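Local coordinates for protein exoribonuclease II, mitochondrial (Candida glabrata, PDB 6F3H) that is a mitochondrial exoribonuclease that degrades RNA from its 3' end, the nuclease component of the mtEXO degradosome, with magnesium bound in its RNB domain, at residues A[410-415]-A[605-610]; A[519-524]-A[543-548]; A[493-498]-A[616-621]. The protein carries 1 engineered substitution. All blocks are in the same frame, centred on the assembly; numbering follows the deposited sequence.

Contact 1. Residues A[410-415]-A[605-610]; sequences DGISIE and TLLVSE. With MG (magnesium ion), chain E; nucleotides of chain C.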
loop_
_atom_site.group_PDB
_atom_site.type_symbol
_atom_site.label_atom_id
_atom_site.label_comp_id
_atom_site.label_asym_id
_atom_site.label_seq_id
_atom_site.Cartn_x
_atom_site.Cartn_y
_atom_site.Cartn_z
ATOM N N ASP A 410 -3.310 13.200 16.839
ATOM C CA ASP A 410 -3.588 12.515 18.096
ATOM C C ASP A 410 -3.084 13.273 19.321
ATOM O O ASP A 410 -1.993 13.844 19.304
ATOM C CB ASP A 410 -2.894 11.151 18.055
ATOM C CG ASP A 410 -1.365 11.274 17.848
ATOM O OD1 ASP A 410 -0.925 12.269 17.230
ATOM O OD2 ASP A 410 -0.591 10.357 18.196
ATOM N N GLY A 411 -3.854 13.218 20.403
ATOM C CA GLY A 411 -3.373 13.630 21.713
ATOM C C GLY A 411 -3.993 12.758 22.786
ATOM O O GLY A 411 -5.070 12.197 22.600
ATOM N N ILE A 412 -3.311 12.660 23.924
ATOM C CA ILE A 412 -3.776 11.859 25.054
ATOM C C ILE A 412 -3.928 12.721 26.301
ATOM O O ILE A 412 -3.073 13.565 26.601
ATOM C CB ILE A 412 -2.806 10.704 25.358
ATOM C CG1 ILE A 412 -2.312 10.082 24.067
ATOM C CG2 ILE A 412 -3.464 9.669 26.222
ATOM C CD1 ILE A 412 -1.315 9.005 24.308
ATOM N N SER A 413 -4.980 12.447 27.069
ATOM C CA SER A 413 -5.234 13.120 28.330
ATOM C C SER A 413 -5.722 12.087 29.323
ATOM O O SER A 413 -6.501 11.200 28.962
ATOM C CB SER A 413 -6.259 14.232 28.156
ATOM O OG SER A 413 -5.754 15.234 27.286
ATOM N N ILE A 414 -5.228 12.176 30.557
ATOM C CA ILE A 414 -5.641 11.271 31.620
ATOM C C ILE A 414 -6.088 12.067 32.833
ATOM O O ILE A 414 -5.554 13.143 33.137
ATOM C CB ILE A 414 -4.532 10.269 32.000
ATOM C CG1 ILE A 414 -5.014 9.326 33.093
ATOM C CG2 ILE A 414 -3.311 10.968 32.458
ATOM C CD1 ILE A 414 -4.070 8.224 33.362
ATOM N N GLU A 415 -7.105 11.544 33.498
ATOM C CA GLU A 415 -7.557 12.026 34.785
ATOM C C GLU A 415 -7.500 10.885 35.772
ATOM O O GLU A 415 -8.218 9.890 35.611
ATOM C CB GLU A 415 -8.969 12.557 34.691
ATOM C CG GLU A 415 -8.999 13.938 34.195
ATOM C CD GLU A 415 -10.384 14.330 33.837
ATOM O OE1 GLU A 415 -11.216 13.409 33.686
ATOM O OE2 GLU A 415 -10.649 15.545 33.750
ATOM N N THR A 605 6.734 5.043 22.454
ATOM C CA THR A 605 6.035 4.363 21.362
ATOM C C THR A 605 5.046 3.352 21.912
ATOM O O THR A 605 3.918 3.233 21.416
ATOM C CB THR A 605 7.014 3.678 20.418
ATOM O OG1 THR A 605 7.546 2.522 21.071
ATOM C CG2 THR A 605 8.147 4.615 20.064
ATOM N N LEU A 606 5.485 2.559 22.889
ATOM C CA LEU A 606 4.592 1.595 23.501
ATOM C C LEU A 606 3.370 2.294 24.050
ATOM O O LEU A 606 2.234 1.838 23.870
ATOM C CB LEU A 606 5.315 0.877 24.632
ATOM C CG LEU A 606 4.375 0.219 25.645
ATOM C CD1 LEU A 606 3.529 -0.913 25.038
ATOM C CD2 LEU A 606 5.146 -0.237 26.852
ATOM N N LEU A 607 3.589 3.421 24.710
ATOM C CA LEU A 607 2.494 4.168 25.297
ATOM C C LEU A 607 1.504 4.569 24.228
ATOM O O LEU A 607 0.341 4.152 24.246
ATOM C CB LEU A 607 3.069 5.404 25.981
ATOM C CG LEU A 607 2.257 6.331 26.869
ATOM C CD1 LEU A 607 3.221 7.246 27.530
ATOM C CD2 LEU A 607 1.239 7.138 26.072
ATOM N N VAL A 608 1.989 5.308 23.230
ATOM C CA VAL A 608 1.106 5.843 22.207
ATOM C C VAL A 608 0.410 4.716 21.479
ATOM O O VAL A 608 -0.817 4.693 21.375
ATOM C CB VAL A 608 1.892 6.724 21.225
ATOM C CG1 VAL A 608 0.943 7.339 20.234
ATOM C CG2 VAL A 608 2.627 7.789 21.964
ATOM N N SER A 609 1.178 3.721 21.046
ATOM C CA SER A 609 0.607 2.684 20.207
ATOM C C SER A 609 -0.538 1.981 20.926
ATOM O O SER A 609 -1.650 1.880 20.395
ATOM C CB SER A 609 1.704 1.708 19.785
ATOM O OG SER A 609 1.991 0.763 20.791
ATOM N N GLU A 610 -0.331 1.620 22.189
ATOM C CA GLU A 610 -1.341 0.830 22.877
ATOM C C GLU A 610 -2.676 1.523 22.920
ATOM O O GLU A 610 -3.731 0.869 22.908
ATOM C CB GLU A 610 -0.885 0.496 24.276
ATOM C CG GLU A 610 -0.072 -0.744 24.234
ATOM C CD GLU A 610 -0.762 -1.838 23.403
ATOM O OE1 GLU A 610 -2.013 -2.024 23.484
ATOM O OE2 GLU A 610 -0.046 -2.481 22.610
HETATM MG MG MG E . 1.318 12.068 16.981
ATOM P P U C 4 -1.993 0.422 13.348
ATOM O OP1 U C 4 -3.381 0.904 13.486
ATOM O OP2 U C 4 -1.339 0.419 12.027
ATOM O "O5'" U C 4 -1.133 1.352 14.270
ATOM C "C5'" U C 4 -1.351 1.333 15.657
ATOM C "C4'" U C 4 -0.380 2.245 16.299
ATOM O "O4'" U C 4 0.937 1.643 16.251
ATOM C "C3'" U C 4 -0.193 3.553 15.574
ATOM O "O3'" U C 4 -1.239 4.476 15.789
ATOM C "C2'" U C 4 1.173 3.995 16.065
ATOM O "O2'" U C 4 1.093 4.507 17.385
ATOM C "C1'" U C 4 1.912 2.655 16.109
ATOM N N1 U C 4 2.677 2.421 14.863
ATOM C C2 U C 4 3.969 2.904 14.854
ATOM O O2 U C 4 4.472 3.463 15.810
ATOM N N3 U C 4 4.661 2.695 13.697
ATOM C C4 U C 4 4.184 2.071 12.568
ATOM O O4 U C 4 4.947 1.964 11.603
ATOM C C5 U C 4 2.828 1.603 12.643
ATOM C C6 U C 4 2.134 1.790 13.761
ATOM P P A C 5 -1.651 5.489 14.620
ATOM O OP1 A C 5 -2.870 6.231 15.012
ATOM O OP2 A C 5 -1.621 4.793 13.301
ATOM O "O5'" A C 5 -0.466 6.534 14.622
ATOM C "C5'" A C 5 -0.204 7.277 15.794
ATOM C "C4'" A C 5 1.153 7.921 15.770
ATOM O "O4'" A C 5 2.184 6.905 15.739
ATOM C "C3'" A C 5 1.463 8.802 14.575
ATOM O "O3'" A C 5 0.934 10.101 14.720
ATOM C "C2'" A C 5 2.978 8.783 14.554
ATOM O "O2'" A C 5 3.495 9.629 15.570
ATOM C "C1'" A C 5 3.250 7.335 14.936
ATOM N N9 A C 5 3.242 6.507 13.741
ATOM C C8 A C 5 2.213 5.794 13.178
ATOM N N7 A C 5 2.538 5.191 12.062
ATOM C C5 A C 5 3.859 5.568 11.901
ATOM C C6 A C 5 4.799 5.262 10.917
ATOM N N6 A C 5 4.529 4.479 9.865
ATOM N N1 A C 5 6.032 5.807 11.071
ATOM C C2 A C 5 6.292 6.592 12.132
ATOM N N3 A C 5 5.493 6.954 13.134
ATOM C C4 A C 5 4.296 6.390 12.927
HETATM O O HOH W 1 0.952 10.766 18.406
HETATM O O HOH W 2 -0.191 13.141 17.677
#
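At the magnesium site of the RNB domain, Asp410 faces Val608 and Ile412 faces Leu607, where strand 410-416 passes over helix 603-625. The backbones come closest at Ile412 and Val608, whose CA atoms are 8.3 Å apart. Asp410 turns its carboxylate to the metal: its CG lies between the backbone N and the carbonyl carbon (chi1 59°), and OD1 of Asp410 binds the magnesium ion at 2.3 Å. Asp401 OD2 binds the same ion. The other oxygen, OD2 of Asp410, rests 4.0 Å from CG1 of Val608, so an apolar methyl borders the carboxylate on the helix side. Aspartate suits the place because a short acid on a strand can reach the metal while its backbone stays in the sheet.

Two residues along, Ile412 supplies plain hydrophobic packing. Its CD1 meets CD2 of Leu607 at 3.6 Å, the tip of the isoleucine's ethyl arm against one methyl of the leucine fork, with the two side chains set at a slant. The helix also borders the RNA. CG1 of Val608 lies 4.0 Å from O2' of U4 of chain C, and the CA of Ser609 is 3.4 Å from that same O2'; the small Ser609 side chain lies beside the ribose, its CB near O4' and O2'. A5 of chain C places its O3' 3.8 Å from OD1 of Asp410.

The strand pairs antiparallel with 421-429, and on its far side Ile412 bonds through the backbone to Phe398. Helix 543-567 packs beside both segments: Ile414 touches its Leu551 and Leu555, and Glu610 forms a salt bridge with Arg563.

Contact 2. Residues A[519-524]-A[543-548]; sequences VSNFPK and SKQKKQ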
loop_
_atom_site.group_PDB
_atom_site.type_symbol
_atom_site.label_atom_id
_atom_site.label_comp_id
_atom_site.label_asym_id
_atom_site.label_seq_id
_atom_site.Cartn_x
_atom_site.Cartn_y
_atom_site.Cartn_z
ATOM N N VAL A 519 -9.689 21.881 23.047
ATOM C CA VAL A 519 -8.543 21.726 23.921
ATOM C C VAL A 519 -7.615 22.878 23.598
ATOM O O VAL A 519 -7.690 23.469 22.522
ATOM C CB VAL A 519 -7.835 20.376 23.680
ATOM C CG1 VAL A 519 -8.752 19.206 23.982
ATOM C CG2 VAL A 519 -7.373 20.313 22.259
ATOM N N SER A 520 -6.749 23.230 24.537
ATOM C CA SER A 520 -5.831 24.301 24.183
ATOM C C SER A 520 -4.525 24.202 24.940
ATOM O O SER A 520 -3.579 24.932 24.642
ATOM C CB SER A 520 -6.476 25.661 24.431
ATOM O OG SER A 520 -7.325 25.609 25.567
ATOM N N ASN A 521 -4.437 23.300 25.899
ATOM C CA ASN A 521 -3.217 23.184 26.679
ATOM C C ASN A 521 -2.460 21.985 26.149
ATOM O O ASN A 521 -2.791 20.847 26.472
ATOM C CB ASN A 521 -3.532 23.030 28.157
ATOM C CG ASN A 521 -2.281 22.959 29.015
ATOM O OD1 ASN A 521 -1.202 23.416 28.615
ATOM N ND2 ASN A 521 -2.420 22.378 30.202
ATOM N N PHE A 522 -1.418 22.249 25.365
ATOM C CA PHE A 522 -0.610 21.211 24.711
ATOM C C PHE A 522 0.826 21.240 25.225
ATOM O O PHE A 522 1.646 22.027 24.723
ATOM C CB PHE A 522 -0.579 21.394 23.195
ATOM C CG PHE A 522 -1.896 21.237 22.493
ATOM C CD1 PHE A 522 -2.576 20.025 22.480
ATOM C CD2 PHE A 522 -2.420 22.314 21.784
ATOM C CE1 PHE A 522 -3.777 19.907 21.798
ATOM C CE2 PHE A 522 -3.605 22.197 21.110
ATOM C CZ PHE A 522 -4.280 20.990 21.111
ATOM N N PRO A 523 1.196 20.379 26.175
ATOM C CA PRO A 523 2.613 20.235 26.545
ATOM C C PRO A 523 3.516 19.806 25.374
ATOM O O PRO A 523 3.164 18.932 24.570
ATOM C CB PRO A 523 2.567 19.170 27.644
ATOM C CG PRO A 523 1.227 19.355 28.256
ATOM C CD PRO A 523 0.309 19.684 27.125
ATOM N N LYS A 524 4.695 20.444 25.279
ATOM C CA LYS A 524 5.661 20.161 24.215
ATOM C C LYS A 524 6.397 18.853 24.478
ATOM O O LYS A 524 7.177 18.760 25.431
ATOM C CB LYS A 524 6.667 21.302 24.091
ATOM N N SER A 543 5.585 18.374 37.761
ATOM C CA SER A 543 5.447 17.067 38.375
ATOM C C SER A 543 4.057 16.495 38.153
ATOM O O SER A 543 3.899 15.272 38.084
ATOM C CB SER A 543 5.733 17.161 39.870
ATOM O OG SER A 543 4.521 17.331 40.602
ATOM N N LYS A 544 3.041 17.351 38.016
ATOM C CA LYS A 544 1.703 16.821 37.785
ATOM C C LYS A 544 1.631 16.187 36.405
ATOM O O LYS A 544 1.100 15.080 36.243
ATOM C CB LYS A 544 0.650 17.925 37.978
ATOM C CG LYS A 544 0.181 18.028 39.450
ATOM C CD LYS A 544 -0.936 19.047 39.758
ATOM C CE LYS A 544 -1.283 18.998 41.265
ATOM N NZ LYS A 544 -2.520 19.732 41.690
ATOM N N GLN A 545 2.213 16.860 35.409
ATOM C CA GLN A 545 2.247 16.322 34.061
ATOM C C GLN A 545 3.117 15.072 33.999
ATOM O O GLN A 545 2.665 14.015 33.543
ATOM C CB GLN A 545 2.730 17.402 33.081
ATOM C CG GLN A 545 1.635 18.462 32.747
ATOM C CD GLN A 545 2.131 19.663 31.916
ATOM O OE1 GLN A 545 3.284 19.719 31.519
ATOM N NE2 GLN A 545 1.249 20.630 31.674
ATOM N N LYS A 546 4.348 15.159 34.508
ATOM C CA LYS A 546 5.232 13.998 34.513
ATOM C C LYS A 546 4.546 12.771 35.108
ATOM O O LYS A 546 4.723 11.653 34.611
ATOM C CB LYS A 546 6.529 14.329 35.251
ATOM C CG LYS A 546 7.343 13.112 35.666
ATOM C CD LYS A 546 8.780 13.482 36.065
ATOM C CE LYS A 546 9.523 12.269 36.659
ATOM N NZ LYS A 546 10.996 12.471 36.878
ATOM N N LYS A 547 3.724 12.949 36.142
ATOM C CA LYS A 547 3.085 11.756 36.693
ATOM C C LYS A 547 1.948 11.249 35.809
ATOM O O LYS A 547 1.683 10.047 35.802
ATOM C CB LYS A 547 2.637 11.985 38.145
ATOM C CG LYS A 547 1.688 10.895 38.737
ATOM C CD LYS A 547 2.237 9.445 38.853
ATOM C CE LYS A 547 3.627 9.324 39.516
ATOM N NZ LYS A 547 4.069 7.880 39.515
ATOM N N GLN A 548 1.314 12.097 35.000
ATOM C CA GLN A 548 0.288 11.544 34.127
ATOM C C GLN A 548 0.907 10.596 33.106
ATOM O O GLN A 548 0.328 9.553 32.769
ATOM C CB GLN A 548 -0.462 12.664 33.428
ATOM C CG GLN A 548 -1.347 13.501 34.319
ATOM C CD GLN A 548 -1.663 14.848 33.710
ATOM O OE1 GLN A 548 -0.783 15.692 33.564
ATOM N NE2 GLN A 548 -2.919 15.040 33.300
#
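The backbone of 519-524 is an irregular chain leaving the end of strand 505-519, while 543-548 forms the opening turns of helix 543-567, and the two approach most closely at Pro523 and Gln545, whose CA atoms are 8.5 Å apart. The helix turns are held by ordinary i to i+4 bonds such as Lys547 N to Ser543 O, 3.0 Å. Pro523, with its phi fixed by the ring, keeps the loop extended at this point and presents a rigid apolar surface to the helix.

Gln545 spans the gap between them. Its CG stands beside the backbone N and opposite the carbonyl carbon (chi1 -76°), and the chain runs on extended, which carries the terminal amide out to the proline. CG of Pro523 lies 3.6 Å from NE2 and 3.8 Å from CD of Gln545, with OE1 only slightly farther away, so this one ring carbon meets the whole amide group rather than a single atom of it. The contact is van der Waals packing of a polar, partly exposed side chain. A long glutamine suits it, combining an aliphatic stem that packs and a polar amide at home near solvent.

Asn521 comes alongside with its ND2 4.3 Å from NE2 of Gln545, but that ND2 gives its hydrogen bond to the carbonyl oxygen of Asp394. Phe522, between Asn521 and Pro523 in sequence, points away from the helix and packs on Val397 and Thr488. The arrangement is surface packing within the RNB domain: the connection from strand 505-519 to helix 527-534 leans on the start of the following helix, with the side chain of Pro523 about 13 Å from the magnesium ion.

Contact 3. Residues A[493-498]-A[616-621]; sequences FSFELV and NKLCAA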
loop_
_atom_site.group_PDB
_atom_site.type_symbol
_atom_site.label_atom_id
_atom_site.label_comp_id
_atom_site.label_asym_id
_atom_site.label_seq_id
_atom_site.Cartn_x
_atom_site.Cartn_y
_atom_site.Cartn_z
ATOM N N PHE A 493 -12.577 10.878 22.363
ATOM C CA PHE A 493 -13.106 9.595 22.778
ATOM C C PHE A 493 -12.676 9.388 24.208
ATOM O O PHE A 493 -11.481 9.367 24.493
ATOM C CB PHE A 493 -12.562 8.481 21.903
ATOM C CG PHE A 493 -12.791 8.715 20.451
ATOM C CD1 PHE A 493 -11.964 9.583 19.737
ATOM C CD2 PHE A 493 -13.830 8.078 19.787
ATOM C CE1 PHE A 493 -12.175 9.818 18.384
ATOM C CE2 PHE A 493 -14.041 8.310 18.441
ATOM C CZ PHE A 493 -13.214 9.179 17.738
ATOM N N SER A 494 -13.633 9.237 25.093
ATOM C CA SER A 494 -13.355 9.237 26.512
ATOM C C SER A 494 -13.884 7.952 27.110
ATOM O O SER A 494 -14.906 7.425 26.659
ATOM C CB SER A 494 -13.987 10.442 27.181
ATOM O OG SER A 494 -13.746 11.611 26.415
ATOM N N PHE A 495 -13.155 7.427 28.086
ATOM C CA PHE A 495 -13.561 6.204 28.761
ATOM C C PHE A 495 -12.656 5.982 29.962
ATOM O O PHE A 495 -11.612 6.624 30.107
ATOM C CB PHE A 495 -13.483 5.015 27.840
ATOM C CG PHE A 495 -12.187 4.921 27.171
ATOM C CD1 PHE A 495 -11.963 5.584 25.973
ATOM C CD2 PHE A 495 -11.144 4.243 27.774
ATOM C CE1 PHE A 495 -10.723 5.523 25.346
ATOM C CE2 PHE A 495 -9.911 4.179 27.172
ATOM C CZ PHE A 495 -9.696 4.819 25.944
ATOM N N GLU A 496 -13.056 5.040 30.806
ATOM C CA GLU A 496 -12.363 4.798 32.053
ATOM C C GLU A 496 -11.874 3.373 32.159
ATOM O O GLU A 496 -12.543 2.422 31.736
ATOM C CB GLU A 496 -13.233 5.112 33.229
ATOM C CG GLU A 496 -13.382 6.588 33.406
ATOM C CD GLU A 496 -14.634 6.939 34.162
ATOM O OE1 GLU A 496 -15.119 6.067 34.907
ATOM O OE2 GLU A 496 -15.124 8.081 34.025
ATOM N N LEU A 497 -10.698 3.265 32.741
ATOM C CA LEU A 497 -10.031 2.011 33.001
ATOM C C LEU A 497 -9.850 1.846 34.486
ATOM O O LEU A 497 -9.528 2.802 35.197
ATOM C CB LEU A 497 -8.686 1.957 32.336
ATOM C CG LEU A 497 -8.827 2.071 30.843
ATOM C CD1 LEU A 497 -7.915 3.133 30.367
ATOM C CD2 LEU A 497 -8.404 0.744 30.322
ATOM N N VAL A 498 -10.040 0.618 34.930
ATOM C CA VAL A 498 -9.939 0.254 36.328
ATOM C C VAL A 498 -8.801 -0.742 36.483
ATOM O O VAL A 498 -8.689 -1.688 35.696
ATOM C CB VAL A 498 -11.277 -0.313 36.815
ATOM C CG1 VAL A 498 -12.354 0.634 36.404
ATOM C CG2 VAL A 498 -11.560 -1.638 36.155
ATOM N N ASN A 616 -9.062 2.474 18.312
ATOM C CA ASN A 616 -9.568 1.962 17.060
ATOM C C ASN A 616 -10.400 0.713 17.292
ATOM O O ASN A 616 -11.425 0.525 16.632
ATOM C CB ASN A 616 -8.406 1.709 16.120
ATOM C CG ASN A 616 -7.815 2.988 15.607
ATOM O OD1 ASN A 616 -8.535 3.947 15.350
ATOM N ND2 ASN A 616 -6.502 3.018 15.452
ATOM N N LYS A 617 -10.006 -0.126 18.259
ATOM C CA LYS A 617 -10.828 -1.287 18.586
ATOM C C LYS A 617 -12.203 -0.857 19.059
ATOM O O LYS A 617 -13.212 -1.467 18.697
ATOM C CB LYS A 617 -10.179 -2.149 19.664
ATOM C CG LYS A 617 -9.102 -3.071 19.182
ATOM C CD LYS A 617 -8.786 -4.092 20.257
ATOM C CE LYS A 617 -7.955 -3.516 21.414
ATOM N NZ LYS A 617 -7.454 -4.604 22.317
ATOM N N LEU A 618 -12.271 0.194 19.867
ATOM C CA LEU A 618 -13.550 0.555 20.461
ATOM C C LEU A 618 -14.509 1.150 19.441
ATOM O O LEU A 618 -15.713 0.883 19.498
ATOM C CB LEU A 618 -13.334 1.527 21.610
ATOM C CG LEU A 618 -12.760 0.800 22.828
ATOM C CD1 LEU A 618 -12.490 1.759 23.969
ATOM C CD2 LEU A 618 -13.669 -0.344 23.257
ATOM N N CYS A 619 -14.011 1.955 18.497
ATOM C CA CYS A 619 -14.928 2.478 17.488
ATOM C C CYS A 619 -15.485 1.381 16.618
ATOM O O CYS A 619 -16.569 1.542 16.045
ATOM C CB CYS A 619 -14.272 3.523 16.613
ATOM S SG CYS A 619 -14.215 5.058 17.421
ATOM N N ALA A 620 -14.761 0.278 16.490
ATOM C CA ALA A 620 -15.350 -0.895 15.877
ATOM C C ALA A 620 -16.644 -1.245 16.588
ATOM O O ALA A 620 -17.717 -1.303 15.972
ATOM C CB ALA A 620 -14.366 -2.062 15.929
ATOM N N ALA A 621 -16.560 -1.425 17.911
ATOM C CA ALA A 621 -17.740 -1.768 18.693
ATOM C C ALA A 621 -18.831 -0.733 18.499
ATOM O O ALA A 621 -20.001 -1.069 18.276
ATOM C CB ALA A 621 -17.362 -1.880 20.164
#
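In the hydrophobic layer between the mixed sheet of the RNB domain and the long helix 603-625, Phe493 meets Cys619 and Phe495 meets Leu618. Both phenylalanines project from one side of strand 488-499 and point toward the helix, as residues two apart on a strand do. On the other side, Ser494 is hydrogen-bonded to His425, and Glu496 forms salt bridges with Arg421 and Arg423. Aromatic residues suit the inner side because their large flat rings bridge a wide gap, the nearest CA atoms, those of Phe493 and Cys619, being 9.1 Å apart.

The first pair is a sulfur-aromatic contact. SG of Cys619 touches CE2 of Phe493 at 3.4 Å and stands 4.4 Å from the centroid of that ring. Its direction is 54° off the ring normal, so the sulfur approaches obliquely. Cysteine gives this position a small, polarisable atom, and Leu694 of a nearby loop packs against the same residue.

Leu618, the residue before Cys619, reaches the second ring. In the sheet, Ile424 and Ile428 of strand 421-429 continue the apolar layer beside Phe495 and Phe493 respectively. A chi1 of 51° sets CG of Phe495 between the backbone N and the carbonyl carbon and turns one ring face to the leucine: CD1 of Leu618 lies over the centre of the Phe495 ring, 4.3 Å above the plane.

Overall arrangement
All three contacts lie within the RNB domain. Contacts 1 and 3 share helix 603-625 and the mixed sheet: strands 410-416 and 488-499 flank strand 421-429, and the contact centres are about 13 Å apart. Their segments alternate along the chain, in the order 410-415, 493-498, 605-610, 616-621, joining one helix to two strands of one sheet. Contact 2 is nested inside both loops; its centre is about 12 Å from that of contact 1 and about 22 Å from that of contact 3. It touches contact 1 through a probable hydrogen bond from Gln548 NE2 to Ile414 O, 3.3 Å. Strand 410-416, which carries the metal ligand Asp410, is thus covered on one face by helices 603-625 and 543-567.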